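Local structure of Rho guanine nucleotide exchange factor 3 (Mus musculus, 2Z0Q) at residues A[61-66]-A[120-125]; A[71-76]-A[106-111]; A[116-121]-A[151-156]; A[213-218]-A[259-264]. The protein acts as a guanine nucleotide exchange factor for the small GTPases RhoA and RhoB, and is represented here by its DH-PH fragment. All coordinates share one frame; numbering follows the deposited sequence.

Interaction 1. Residues A[61-66]-A[120-125]; sequences NQIFGT and ALLDHK
The carbonyl oxygen of Leu121 takes up two backbone N-H groups of its own helix: Lys125 N donates to Leu121 O at 3.0 Å in the regular bond of an alpha-helical turn, and His124 N reaches Leu121 O only weakly, also at 3.0 Å. With its polar backbone thus occupied inside the helix, Leu121 meets Ile63 through carbon alone. Its CG lies anti to the backbone N (chi1 168°), which places CG and its methyls on the Ile63 side, and CD2 is the branch that touches. Ile63 CD1 comes to 3.8 Å from Leu121 CD2, with Ile63 CG1 just behind at 4.0 Å from the same methyl. This is one of the helix-to-helix contacts of the all-helical DH domain, joining the short helix 57-64 to the C-terminal part of helix 107-125. The extended ethyl arm of Ile63 (chi2 176°) puts CD1 within contact of both leucines: Leu122 CD1 lies 4.1 Å from Ile63 CD1. Both leucines are crossed at about a right angle, so methyls meet rather than whole side chains lying alongside. A branched aliphatic residue suits this buried place, whereas the exposed Gln62 fits the margin, its amide beside Leu121 and against Ala117. Nearby, a salt bridge from Lys125 to Glu59 links the same two helices.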
loop_
_atom_site.group_PDB
_atom_site.type_symbol
_atom_site.label_atom_id
_atom_site.label_comp_id
_atom_site.label_asym_id
_atom_site.label_seq_id
_atom_site.Cartn_x
_atom_site.Cartn_y
_atom_site.Cartn_z
ATOM N N ASN A 61 17.772 6.257 -0.313
ATOM C CA ASN A 61 17.208 7.586 -0.521
ATOM C C ASN A 61 15.823 7.437 -1.105
ATOM O O ASN A 61 14.924 8.214 -0.778
ATOM C CB ASN A 61 18.057 8.424 -1.481
ATOM C CG ASN A 61 19.384 8.839 -0.878
ATOM O OD1 ASN A 61 19.464 9.217 0.293
ATOM N ND2 ASN A 61 20.430 8.797 -1.684
ATOM N N GLN A 62 15.659 6.428 -1.960
ATOM C CA GLN A 62 14.376 6.187 -2.602
ATOM C C GLN A 62 13.334 5.591 -1.657
ATOM O O GLN A 62 12.147 5.546 -1.984
ATOM C CB GLN A 62 14.537 5.255 -3.802
ATOM C CG GLN A 62 13.361 5.353 -4.770
ATOM C CD GLN A 62 13.323 4.230 -5.783
ATOM O OE1 GLN A 62 14.316 3.938 -6.440
ATOM N NE2 GLN A 62 12.167 3.595 -5.916
ATOM N N ILE A 63 13.771 5.132 -0.489
ATOM C CA ILE A 63 12.847 4.540 0.468
ATOM C C ILE A 63 12.489 5.463 1.636
ATOM O O ILE A 63 11.322 5.551 2.004
ATOM C CB ILE A 63 13.408 3.181 0.980
ATOM C CG1 ILE A 63 13.361 2.165 -0.172
ATOM C CG2 ILE A 63 12.611 2.669 2.172
ATOM C CD1 ILE A 63 13.955 0.813 0.155
ATOM N N PHE A 64 13.463 6.174 2.199
ATOM C CA PHE A 64 13.178 7.055 3.338
ATOM C C PHE A 64 13.298 8.542 2.999
ATOM O O PHE A 64 12.959 9.419 3.803
ATOM C CB PHE A 64 14.124 6.735 4.507
ATOM C CG PHE A 64 14.269 5.273 4.791
ATOM C CD1 PHE A 64 15.007 4.449 3.933
ATOM C CD2 PHE A 64 13.670 4.706 5.915
ATOM C CE1 PHE A 64 15.141 3.086 4.193
ATOM C CE2 PHE A 64 13.802 3.341 6.182
ATOM C CZ PHE A 64 14.540 2.533 5.317
ATOM N N GLY A 65 13.784 8.815 1.795
ATOM C CA GLY A 65 13.978 10.182 1.358
ATOM C C GLY A 65 12.781 11.100 1.442
ATOM O O GLY A 65 12.896 12.228 1.928
ATOM N N THR A 66 11.624 10.651 0.980
ATOM C CA THR A 66 10.466 11.528 1.030
ATOM C C THR A 66 9.828 11.635 2.395
ATOM O O THR A 66 9.281 12.685 2.735
ATOM C CB THR A 66 9.392 11.105 0.044
ATOM O OG1 THR A 66 9.997 10.797 -1.217
ATOM C CG2 THR A 66 8.395 12.259 -0.146
ATOM N N ALA A 120 7.895 -1.360 -4.945
ATOM C CA ALA A 120 8.386 -2.358 -5.910
ATOM C C ALA A 120 9.818 -2.749 -5.534
ATOM O O ALA A 120 10.187 -3.927 -5.545
ATOM C CB ALA A 120 8.356 -1.795 -7.321
ATOM N N LEU A 121 10.634 -1.752 -5.220
ATOM C CA LEU A 121 12.017 -2.007 -4.837
ATOM C C LEU A 121 12.055 -2.818 -3.550
ATOM O O LEU A 121 12.816 -3.787 -3.416
ATOM C CB LEU A 121 12.764 -0.695 -4.632
ATOM C CG LEU A 121 14.134 -0.823 -3.954
ATOM C CD1 LEU A 121 15.123 -1.493 -4.910
ATOM C CD2 LEU A 121 14.622 0.538 -3.544
ATOM N N LEU A 122 11.235 -2.424 -2.584
ATOM C CA LEU A 122 11.195 -3.117 -1.312
ATOM C C LEU A 122 10.777 -4.584 -1.482
ATOM O O LEU A 122 11.310 -5.460 -0.802
ATOM C CB LEU A 122 10.232 -2.387 -0.373
ATOM C CG LEU A 122 10.417 -2.525 1.132
ATOM C CD1 LEU A 122 11.904 -2.423 1.502
ATOM C CD2 LEU A 122 9.608 -1.418 1.826
ATOM N N ASP A 123 9.824 -4.856 -2.368
ATOM C CA ASP A 123 9.386 -6.236 -2.589
ATOM C C ASP A 123 10.560 -7.051 -3.121
ATOM O O ASP A 123 10.709 -8.234 -2.840
ATOM C CB ASP A 123 8.259 -6.320 -3.632
ATOM C CG ASP A 123 6.914 -5.843 -3.108
ATOM O OD1 ASP A 123 6.760 -5.737 -1.877
ATOM O OD2 ASP A 123 6.001 -5.609 -3.942
ATOM N N HIS A 124 11.394 -6.418 -3.925
ATOM C CA HIS A 124 12.511 -7.138 -4.477
ATOM C C HIS A 124 13.571 -7.419 -3.413
ATOM O O HIS A 124 14.128 -8.517 -3.372
ATOM C CB HIS A 124 13.110 -6.349 -5.633
ATOM C CG HIS A 124 14.312 -6.998 -6.235
ATOM N ND1 HIS A 124 14.268 -8.248 -6.813
ATOM C CD2 HIS A 124 15.593 -6.579 -6.336
ATOM C CE1 HIS A 124 15.473 -8.571 -7.246
ATOM N NE2 HIS A 124 16.296 -7.574 -6.967
ATOM N N LYS A 125 13.832 -6.427 -2.558
ATOM C CA LYS A 125 14.832 -6.535 -1.499
ATOM C C LYS A 125 14.569 -7.619 -0.469
ATOM O O LYS A 125 15.503 -8.111 0.153
ATOM C CB LYS A 125 14.993 -5.196 -0.781
ATOM C CG LYS A 125 15.713 -4.147 -1.607
ATOM C CD LYS A 125 17.201 -4.484 -1.789
ATOM C CE LYS A 125 17.847 -3.576 -2.849
ATOM N NZ LYS A 125 19.346 -3.622 -2.862
#

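Interaction 2. Residues A[71-76]-A[106-111]; sequences IPLHEE and SSYDSY
The imidazole of His74 and the phenol of Tyr108 meet edge against edge, with no face overlap, their planes turned 82° apart. The tyrosine hydroxyl sits at the edge of the His74 ring, and His74 NE2 and a methyl of Leu73 lie at that of Tyr108. The two side chains come from opposite directions and join in a hydrogen bond, His74 NE2 to Tyr108 OH at 2.5 Å. His74 CG, anti to its carbonyl carbon (chi1 -64°), helps direct the ring to the tyrosine. Long aromatic side chains suit this place, because the axes of helices 71-76 and 107-111 approach no closer than 12.4 Å, in a roughly antiparallel sense (150°). Beside this polar bridge Leu73 CD1 is 3.9 Å from Ser107 CB and 4.2 Å from Tyr108 CE1; a small serine suits the place, offering its CB to the methyl. The pair ties helix 67-84 to the start of helix 107-125 within the DH bundle, and Pro156 and Leu160 of helix 155-172 pack on Tyr108. His74 ND1 is hydrogen-bonded to Glu31 of helix 15-51. Both nitrogens of the buried imidazole therefore have partners, and the carboxylate at ND1 would probably polarise the ring.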
loop_
_atom_site.group_PDB
_atom_site.type_symbol
_atom_site.label_atom_id
_atom_site.label_comp_id
_atom_site.label_asym_id
_atom_site.label_seq_id
_atom_site.Cartn_x
_atom_site.Cartn_y
_atom_site.Cartn_z
ATOM N N ILE A 71 7.568 14.726 7.852
ATOM C CA ILE A 71 7.670 14.906 9.287
ATOM C C ILE A 71 7.381 16.331 9.736
ATOM O O ILE A 71 6.620 16.532 10.678
ATOM C CB ILE A 71 9.060 14.400 9.804
ATOM C CG1 ILE A 71 9.137 12.887 9.567
ATOM C CG2 ILE A 71 9.239 14.737 11.280
ATOM C CD1 ILE A 71 10.496 12.222 9.923
ATOM N N PRO A 72 7.968 17.349 9.067
ATOM C CA PRO A 72 7.694 18.726 9.495
ATOM C C PRO A 72 6.213 19.120 9.427
ATOM O O PRO A 72 5.759 19.930 10.226
ATOM C CB PRO A 72 8.558 19.572 8.554
ATOM C CG PRO A 72 9.659 18.625 8.156
ATOM C CD PRO A 72 8.969 17.317 7.978
ATOM N N LEU A 73 5.471 18.549 8.486
ATOM C CA LEU A 73 4.038 18.878 8.342
ATOM C C LEU A 73 3.232 18.525 9.602
ATOM O O LEU A 73 2.368 19.277 10.052
ATOM C CB LEU A 73 3.416 18.105 7.173
ATOM C CG LEU A 73 4.174 18.105 5.855
ATOM C CD1 LEU A 73 3.311 17.449 4.801
ATOM C CD2 LEU A 73 4.548 19.520 5.490
ATOM N N HIS A 74 3.511 17.344 10.119
ATOM C CA HIS A 74 2.848 16.836 11.316
ATOM C C HIS A 74 3.377 17.533 12.581
ATOM O O HIS A 74 2.616 17.862 13.501
ATOM C CB HIS A 74 3.003 15.304 11.316
ATOM C CG HIS A 74 2.298 14.650 10.165
ATOM N ND1 HIS A 74 0.923 14.531 10.112
ATOM C CD2 HIS A 74 2.764 14.142 8.999
ATOM C CE1 HIS A 74 0.574 13.987 8.961
ATOM N NE2 HIS A 74 1.673 13.743 8.265
ATOM N N GLU A 75 4.671 17.845 12.611
ATOM C CA GLU A 75 5.202 18.554 13.753
ATOM C C GLU A 75 4.530 19.905 13.830
ATOM O O GLU A 75 4.243 20.391 14.925
ATOM C CB GLU A 75 6.731 18.739 13.649
ATOM C CG GLU A 75 7.507 17.430 13.726
ATOM C CD GLU A 75 9.018 17.629 13.558
ATOM O OE1 GLU A 75 9.449 18.131 12.496
ATOM O OE2 GLU A 75 9.761 17.276 14.501
ATOM N N GLU A 76 4.283 20.522 12.672
ATOM C CA GLU A 76 3.627 21.820 12.664
ATOM C C GLU A 76 2.207 21.685 13.199
ATOM O O GLU A 76 1.778 22.509 13.991
ATOM C CB GLU A 76 3.570 22.411 11.259
ATOM C CG GLU A 76 2.893 23.772 11.208
ATOM C CD GLU A 76 3.657 24.822 11.973
ATOM O OE1 GLU A 76 4.907 24.764 11.971
ATOM O OE2 GLU A 76 3.032 25.718 12.567
ATOM N N SER A 106 -0.674 19.163 0.499
ATOM C CA SER A 106 -0.386 19.033 -0.918
ATOM C C SER A 106 0.876 18.140 -1.095
ATOM O O SER A 106 1.016 17.476 -2.101
ATOM C CB SER A 106 -0.153 20.414 -1.556
ATOM O OG SER A 106 0.964 21.061 -0.998
ATOM N N SER A 107 1.778 18.139 -0.121
ATOM C CA SER A 107 2.980 17.290 -0.215
ATOM C C SER A 107 2.648 15.796 -0.236
ATOM O O SER A 107 3.467 14.979 -0.689
ATOM C CB SER A 107 3.927 17.581 0.938
ATOM O OG SER A 107 4.290 18.942 0.947
ATOM N N TYR A 108 1.457 15.406 0.231
ATOM C CA TYR A 108 1.116 13.976 0.179
ATOM C C TYR A 108 0.927 13.511 -1.274
ATOM O O TYR A 108 1.047 12.331 -1.577
ATOM C CB TYR A 108 -0.145 13.670 0.994
ATOM C CG TYR A 108 0.156 13.330 2.430
ATOM C CD1 TYR A 108 0.701 14.265 3.300
ATOM C CD2 TYR A 108 -0.027 12.026 2.893
ATOM C CE1 TYR A 108 1.072 13.906 4.636
ATOM C CE2 TYR A 108 0.337 11.651 4.195
ATOM C CZ TYR A 108 0.883 12.587 5.053
ATOM O OH TYR A 108 1.242 12.168 6.308
ATOM N N ASP A 109 0.630 14.445 -2.179
ATOM C CA ASP A 109 0.452 14.092 -3.574
ATOM C C ASP A 109 1.774 13.541 -4.124
ATOM O O ASP A 109 1.814 12.448 -4.694
ATOM C CB ASP A 109 0.041 15.326 -4.380
ATOM C CG ASP A 109 -0.319 15.002 -5.799
ATOM O OD1 ASP A 109 -1.007 13.996 -6.010
ATOM O OD2 ASP A 109 0.072 15.770 -6.710
ATOM N N SER A 110 2.838 14.312 -3.928
ATOM C CA SER A 110 4.178 13.957 -4.377
ATOM C C SER A 110 4.583 12.625 -3.749
ATOM O O SER A 110 5.031 11.707 -4.434
ATOM C CB SER A 110 5.142 15.070 -3.956
ATOM O OG SER A 110 6.466 14.835 -4.399
ATOM N N TYR A 111 4.392 12.519 -2.438
ATOM C CA TYR A 111 4.736 11.308 -1.710
ATOM C C TYR A 111 3.998 10.061 -2.187
ATOM O O TYR A 111 4.611 9.028 -2.481
ATOM C CB TYR A 111 4.452 11.500 -0.227
ATOM C CG TYR A 111 4.804 10.285 0.576
ATOM C CD1 TYR A 111 6.134 9.910 0.747
ATOM C CD2 TYR A 111 3.817 9.494 1.133
ATOM C CE1 TYR A 111 6.465 8.763 1.465
ATOM C CE2 TYR A 111 4.140 8.339 1.858
ATOM C CZ TYR A 111 5.457 7.986 2.017
ATOM O OH TYR A 111 5.783 6.851 2.740
#

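Interaction 3. Residues A[116-121]-A[151-156]; sequences VAAKAL and NFLDIP
In the DH domain, at a partly buried junction, the turn leading into helix 155-172 is held against helix 107-125 by a salt bridge between Lys119 and Asp154 and a small apolar contact beside it. Lys119 NZ donates to Asp154 OD1 at 2.8 Å, meeting the oxygen on its syn side and only 15° out of the carboxylate plane. The two side chains cross at about a right angle, and a bend in the lysine chain at chi3 (147°) helps bring NZ to the carboxylate. A long, flexible residue suits the job, since Lys119 CA and Asp154 CA are 9.5 Å apart. One step back along each segment lies the buried half of this helix-to-turn junction, where Ala118 CB faces Leu153 CD1 at 4.1 Å. The small alanine side chain lets the leucine methyl approach the helix. Asp154 N bonds back to Asn151 O at 2.9 Å, helping to hold the turn that carries Leu153 and Asp154. An alanine in place of Asp154 would probably leave the Lys119 ammonium without its carboxylate mate and the lysine chain free to swing. The carbonyl of Leu153 is hydrogen-bonded to the Tyr111 hydroxyl, a further tie to helix 107-125.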
loop_
_atom_site.group_PDB
_atom_site.type_symbol
_atom_site.label_atom_id
_atom_site.label_comp_id
_atom_site.label_asym_id
_atom_site.label_seq_id
_atom_site.Cartn_x
_atom_site.Cartn_y
_atom_site.Cartn_z
ATOM N N VAL A 116 4.801 3.733 -5.323
ATOM C CA VAL A 116 4.883 2.468 -6.092
ATOM C C VAL A 116 6.316 2.054 -6.386
ATOM O O VAL A 116 6.662 0.874 -6.246
ATOM C CB VAL A 116 4.057 2.506 -7.430
ATOM C CG1 VAL A 116 4.628 3.500 -8.402
ATOM C CG2 VAL A 116 4.047 1.135 -8.072
ATOM N N ALA A 117 7.166 3.003 -6.779
ATOM C CA ALA A 117 8.561 2.659 -7.047
ATOM C C ALA A 117 9.246 2.134 -5.778
ATOM O O ALA A 117 9.988 1.163 -5.835
ATOM C CB ALA A 117 9.308 3.871 -7.595
ATOM N N ALA A 118 8.983 2.757 -4.626
ATOM C CA ALA A 118 9.595 2.321 -3.367
ATOM C C ALA A 118 9.115 0.935 -2.951
ATOM O O ALA A 118 9.900 0.089 -2.496
ATOM C CB ALA A 118 9.286 3.353 -2.237
ATOM N N LYS A 119 7.816 0.695 -3.094
ATOM C CA LYS A 119 7.258 -0.596 -2.730
ATOM C C LYS A 119 7.765 -1.682 -3.664
ATOM O O LYS A 119 8.033 -2.795 -3.222
ATOM C CB LYS A 119 5.729 -0.577 -2.785
ATOM C CG LYS A 119 5.114 0.226 -1.672
ATOM C CD LYS A 119 3.597 0.157 -1.713
ATOM C CE LYS A 119 3.037 0.208 -0.301
ATOM N NZ LYS A 119 1.568 0.048 -0.346
ATOM N N ALA A 120 7.895 -1.360 -4.945
ATOM C CA ALA A 120 8.386 -2.358 -5.910
ATOM C C ALA A 120 9.818 -2.749 -5.534
ATOM O O ALA A 120 10.187 -3.927 -5.545
ATOM C CB ALA A 120 8.356 -1.795 -7.321
ATOM N N LEU A 121 10.634 -1.752 -5.220
ATOM C CA LEU A 121 12.017 -2.007 -4.837
ATOM C C LEU A 121 12.055 -2.818 -3.550
ATOM O O LEU A 121 12.816 -3.787 -3.416
ATOM C CB LEU A 121 12.764 -0.695 -4.632
ATOM C CG LEU A 121 14.134 -0.823 -3.954
ATOM C CD1 LEU A 121 15.123 -1.493 -4.910
ATOM C CD2 LEU A 121 14.622 0.538 -3.544
ATOM N N ASN A 151 6.267 -2.402 6.009
ATOM C CA ASN A 151 4.988 -1.684 6.016
ATOM C C ASN A 151 4.958 -0.276 6.597
ATOM O O ASN A 151 3.915 0.370 6.553
ATOM C CB ASN A 151 3.914 -2.516 6.731
ATOM C CG ASN A 151 4.209 -2.725 8.223
ATOM O OD1 ASN A 151 4.585 -1.792 8.942
ATOM N ND2 ASN A 151 4.018 -3.957 8.692
ATOM N N PHE A 152 6.074 0.201 7.143
ATOM C CA PHE A 152 6.119 1.537 7.733
ATOM C C PHE A 152 5.853 2.589 6.655
ATOM O O PHE A 152 5.461 3.711 6.957
ATOM C CB PHE A 152 7.482 1.785 8.372
ATOM C CG PHE A 152 8.568 2.064 7.377
ATOM C CD1 PHE A 152 8.946 3.380 7.089
ATOM C CD2 PHE A 152 9.194 1.016 6.698
ATOM C CE1 PHE A 152 9.938 3.650 6.130
ATOM C CE2 PHE A 152 10.187 1.271 5.737
ATOM C CZ PHE A 152 10.556 2.594 5.456
ATOM N N LEU A 153 6.077 2.217 5.400
ATOM C CA LEU A 153 5.841 3.132 4.286
ATOM C C LEU A 153 4.356 3.441 4.121
ATOM O O LEU A 153 3.992 4.458 3.534
ATOM C CB LEU A 153 6.371 2.543 2.977
ATOM C CG LEU A 153 7.894 2.460 2.831
ATOM C CD1 LEU A 153 8.225 1.881 1.459
ATOM C CD2 LEU A 153 8.509 3.838 2.996
ATOM N N ASP A 154 3.508 2.550 4.621
ATOM C CA ASP A 154 2.074 2.751 4.531
ATOM C C ASP A 154 1.576 3.694 5.637
ATOM O O ASP A 154 0.451 4.152 5.551
ATOM C CB ASP A 154 1.291 1.433 4.660
ATOM C CG ASP A 154 1.585 0.421 3.542
ATOM O OD1 ASP A 154 1.784 0.807 2.359
ATOM O OD2 ASP A 154 1.583 -0.795 3.864
ATOM N N ILE A 155 2.386 3.981 6.664
ATOM C CA ILE A 155 1.943 4.865 7.764
ATOM C C ILE A 155 1.361 6.230 7.338
ATOM O O ILE A 155 0.253 6.605 7.760
ATOM C CB ILE A 155 3.094 5.095 8.841
ATOM C CG1 ILE A 155 2.965 4.054 9.954
ATOM C CG2 ILE A 155 3.002 6.480 9.475
ATOM C CD1 ILE A 155 3.909 4.294 11.146
ATOM N N PRO A 156 2.067 6.979 6.479
ATOM C CA PRO A 156 1.503 8.282 6.086
ATOM C C PRO A 156 0.172 8.182 5.334
ATOM O O PRO A 156 -0.786 8.913 5.640
ATOM C CB PRO A 156 2.611 8.909 5.229
ATOM C CG PRO A 156 3.872 8.175 5.712
ATOM C CD PRO A 156 3.398 6.773 5.878
#

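Interaction 4. Residues A[213-218]-A[259-264]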
loop_
_atom_site.group_PDB
_atom_site.type_symbol
_atom_site.label_atom_id
_atom_site.label_comp_id
_atom_site.label_asym_id
_atom_site.label_seq_id
_atom_site.Cartn_x
_atom_site.Cartn_y
_atom_site.Cartn_z
ATOM N N ARG A 213 7.297 -1.641 -16.960
ATOM C CA ARG A 213 8.345 -2.540 -16.524
ATOM C C ARG A 213 8.175 -3.994 -17.017
ATOM O O ARG A 213 9.021 -4.848 -16.714
ATOM C CB ARG A 213 8.459 -2.520 -15.007
ATOM C CG ARG A 213 8.793 -1.153 -14.365
ATOM C CD ARG A 213 10.193 -0.709 -14.638
ATOM N NE ARG A 213 10.546 0.506 -13.879
ATOM C CZ ARG A 213 11.602 0.593 -13.066
ATOM N NH1 ARG A 213 12.404 -0.464 -12.888
ATOM N NH2 ARG A 213 11.896 1.753 -12.464
ATOM N N LEU A 214 7.116 -4.264 -17.774
ATOM C CA LEU A 214 6.927 -5.628 -18.325
ATOM C C LEU A 214 7.962 -5.842 -19.424
ATOM O O LEU A 214 8.253 -4.934 -20.214
ATOM C CB LEU A 214 5.523 -5.805 -18.908
ATOM C CG LEU A 214 4.384 -5.732 -17.853
ATOM C CD1 LEU A 214 3.031 -5.886 -18.554
ATOM C CD2 LEU A 214 4.562 -6.872 -16.813
ATOM N N LEU A 215 8.528 -7.041 -19.470
ATOM C CA LEU A 215 9.549 -7.366 -20.460
ATOM C C LEU A 215 9.037 -8.531 -21.293
ATOM O O LEU A 215 8.637 -9.538 -20.737
ATOM C CB LEU A 215 10.818 -7.732 -19.706
ATOM C CG LEU A 215 12.060 -8.192 -20.440
ATOM C CD1 LEU A 215 12.526 -7.144 -21.464
ATOM C CD2 LEU A 215 13.128 -8.391 -19.359
ATOM N N TYR A 216 9.034 -8.372 -22.612
ATOM C CA TYR A 216 8.529 -9.390 -23.526
ATOM C C TYR A 216 9.684 -9.996 -24.339
ATOM O O TYR A 216 10.006 -9.497 -25.424
ATOM C CB TYR A 216 7.511 -8.742 -24.480
ATOM C CG TYR A 216 6.403 -7.972 -23.784
ATOM C CD1 TYR A 216 5.202 -8.596 -23.423
ATOM C CD2 TYR A 216 6.545 -6.613 -23.483
ATOM C CE1 TYR A 216 4.169 -7.884 -22.783
ATOM C CE2 TYR A 216 5.525 -5.904 -22.857
ATOM C CZ TYR A 216 4.344 -6.532 -22.511
ATOM O OH TYR A 216 3.336 -5.786 -21.929
ATOM N N LEU A 217 10.295 -11.069 -23.840
ATOM C CA LEU A 217 11.432 -11.653 -24.548
ATOM C C LEU A 217 11.086 -12.826 -25.457
ATOM O O LEU A 217 11.964 -13.366 -26.163
ATOM C CB LEU A 217 12.520 -12.043 -23.542
ATOM C CG LEU A 217 12.956 -10.860 -22.675
ATOM C CD1 LEU A 217 14.001 -11.313 -21.644
ATOM C CD2 LEU A 217 13.496 -9.743 -23.586
ATOM N N GLU A 218 9.815 -13.219 -25.470
ATOM C CA GLU A 218 9.412 -14.324 -26.338
ATOM C C GLU A 218 8.193 -13.976 -27.179
ATOM O O GLU A 218 7.384 -13.135 -26.814
ATOM C CB GLU A 218 9.141 -15.586 -25.517
ATOM C CG GLU A 218 10.332 -16.003 -24.647
ATOM C CD GLU A 218 10.002 -17.188 -23.770
ATOM O OE1 GLU A 218 9.964 -18.318 -24.304
ATOM O OE2 GLU A 218 9.762 -16.987 -22.571
ATOM N N ARG A 259 8.346 -13.042 -13.918
ATOM C CA ARG A 259 9.406 -13.271 -12.941
ATOM C C ARG A 259 10.086 -11.913 -12.817
ATOM O O ARG A 259 10.309 -11.248 -13.829
ATOM C CB ARG A 259 10.402 -14.326 -13.422
ATOM C CG ARG A 259 9.809 -15.730 -13.361
ATOM C CD ARG A 259 10.615 -16.661 -14.242
ATOM N NE ARG A 259 11.974 -16.824 -13.769
ATOM C CZ ARG A 259 12.999 -17.119 -14.574
ATOM N NH1 ARG A 259 12.800 -17.261 -15.885
ATOM N NH2 ARG A 259 14.210 -17.290 -14.065
ATOM N N ALA A 260 10.371 -11.491 -11.590
ATOM C CA ALA A 260 11.078 -10.213 -11.364
ATOM C C ALA A 260 12.547 -10.450 -11.709
ATOM O O ALA A 260 13.173 -11.347 -11.150
ATOM C CB ALA A 260 10.926 -9.771 -9.890
ATOM N N VAL A 261 13.070 -9.661 -12.651
ATOM C CA VAL A 261 14.468 -9.791 -13.100
ATOM C C VAL A 261 15.104 -8.414 -13.269
ATOM O O VAL A 261 14.417 -7.395 -13.256
ATOM C CB VAL A 261 14.565 -10.510 -14.489
ATOM C CG1 VAL A 261 13.912 -11.895 -14.423
ATOM C CG2 VAL A 261 13.921 -9.651 -15.576
ATOM N N THR A 262 16.422 -8.378 -13.441
ATOM C CA THR A 262 17.079 -7.098 -13.677
ATOM C C THR A 262 17.456 -7.154 -15.144
ATOM O O THR A 262 18.096 -8.117 -15.588
ATOM C CB THR A 262 18.322 -6.932 -12.793
ATOM O OG1 THR A 262 17.925 -6.893 -11.414
ATOM C CG2 THR A 262 19.054 -5.617 -13.137
ATOM N N HIS A 263 17.003 -6.160 -15.900
ATOM C CA HIS A 263 17.249 -6.052 -17.335
ATOM C C HIS A 263 17.750 -4.638 -17.566
ATOM O O HIS A 263 17.033 -3.663 -17.325
ATOM C CB HIS A 263 15.948 -6.265 -18.114
ATOM C CG HIS A 263 16.088 -6.171 -19.605
ATOM N ND1 HIS A 263 16.627 -7.184 -20.373
ATOM C CD2 HIS A 263 15.699 -5.208 -20.476
ATOM C CE1 HIS A 263 16.560 -6.853 -21.651
ATOM N NE2 HIS A 263 15.997 -5.658 -21.741
ATOM N N ASN A 264 19.001 -4.534 -17.999
ATOM C CA ASN A 264 19.613 -3.243 -18.266
ATOM C C ASN A 264 19.537 -2.264 -17.105
ATOM O O ASN A 264 18.938 -1.193 -17.227
ATOM C CB ASN A 264 18.984 -2.627 -19.503
ATOM C CG ASN A 264 19.751 -1.419 -20.001
ATOM O OD1 ASN A 264 20.987 -1.331 -19.850
ATOM N ND2 ASN A 264 19.032 -0.482 -20.611
#
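Leu215 sends its CB toward strand 254-263, and CG continues outward, anti to the backbone N (chi1 177°), to place both methyls against His263. CD1 lies over the middle of the imidazole, 3.9 Å from the centroid of the His263 ring and 13° off its normal, a CH-pi contact made squarely on one face. CD2 sits nearer the root of the same side chain, 3.7 Å from His263 CG, and also meets Val261 CG2 at 4.1 Å. The leucine fork thus covers the histidine from its CB to the far side of the ring while one prong spans to the valine. With His263 CG anti to its backbone N and chi2 at 77°, the ring turns a face to the leucine, and the two side chains cross at about a right angle. Val261 and His263 are two residues apart on an extended strand and therefore project on the same side. An alanine at Leu215 would remove both methyls, which would probably leave the imidazole face without its cover and the exposed ring freer to turn. Strand 266-271 lies between the two strands, its backbone bonded to Leu215 on one edge and to Val261 on the other. The contact lies at the edge of the PH-domain sheet, where short strand 214-215 pairs in parallel with strand 266-271 just after helix 180-213, at the passage from the DH to the PH domain.

From the N terminus, interaction 1 opens on helix 57-64 and closes on the far part of helix 107-125. Interaction 2 is nested inside that loop, joining the next helix, 67-84, to the beginning of helix 107-125. Interaction 3 begins where interaction 1 ends, sharing Ala120 and Leu121 with it, and closes a following loop at the entrance to helix 155-172. Helix 107-125 is thus common to all three, and their centres lie about 7 Å (1 and 3) to 18 Å (1 and 2) apart within the DH domain. Interaction 4 comes later, in series, and closes a loop within the PH domain; its nearest atoms stay about 5 Å from interaction 1, without touching.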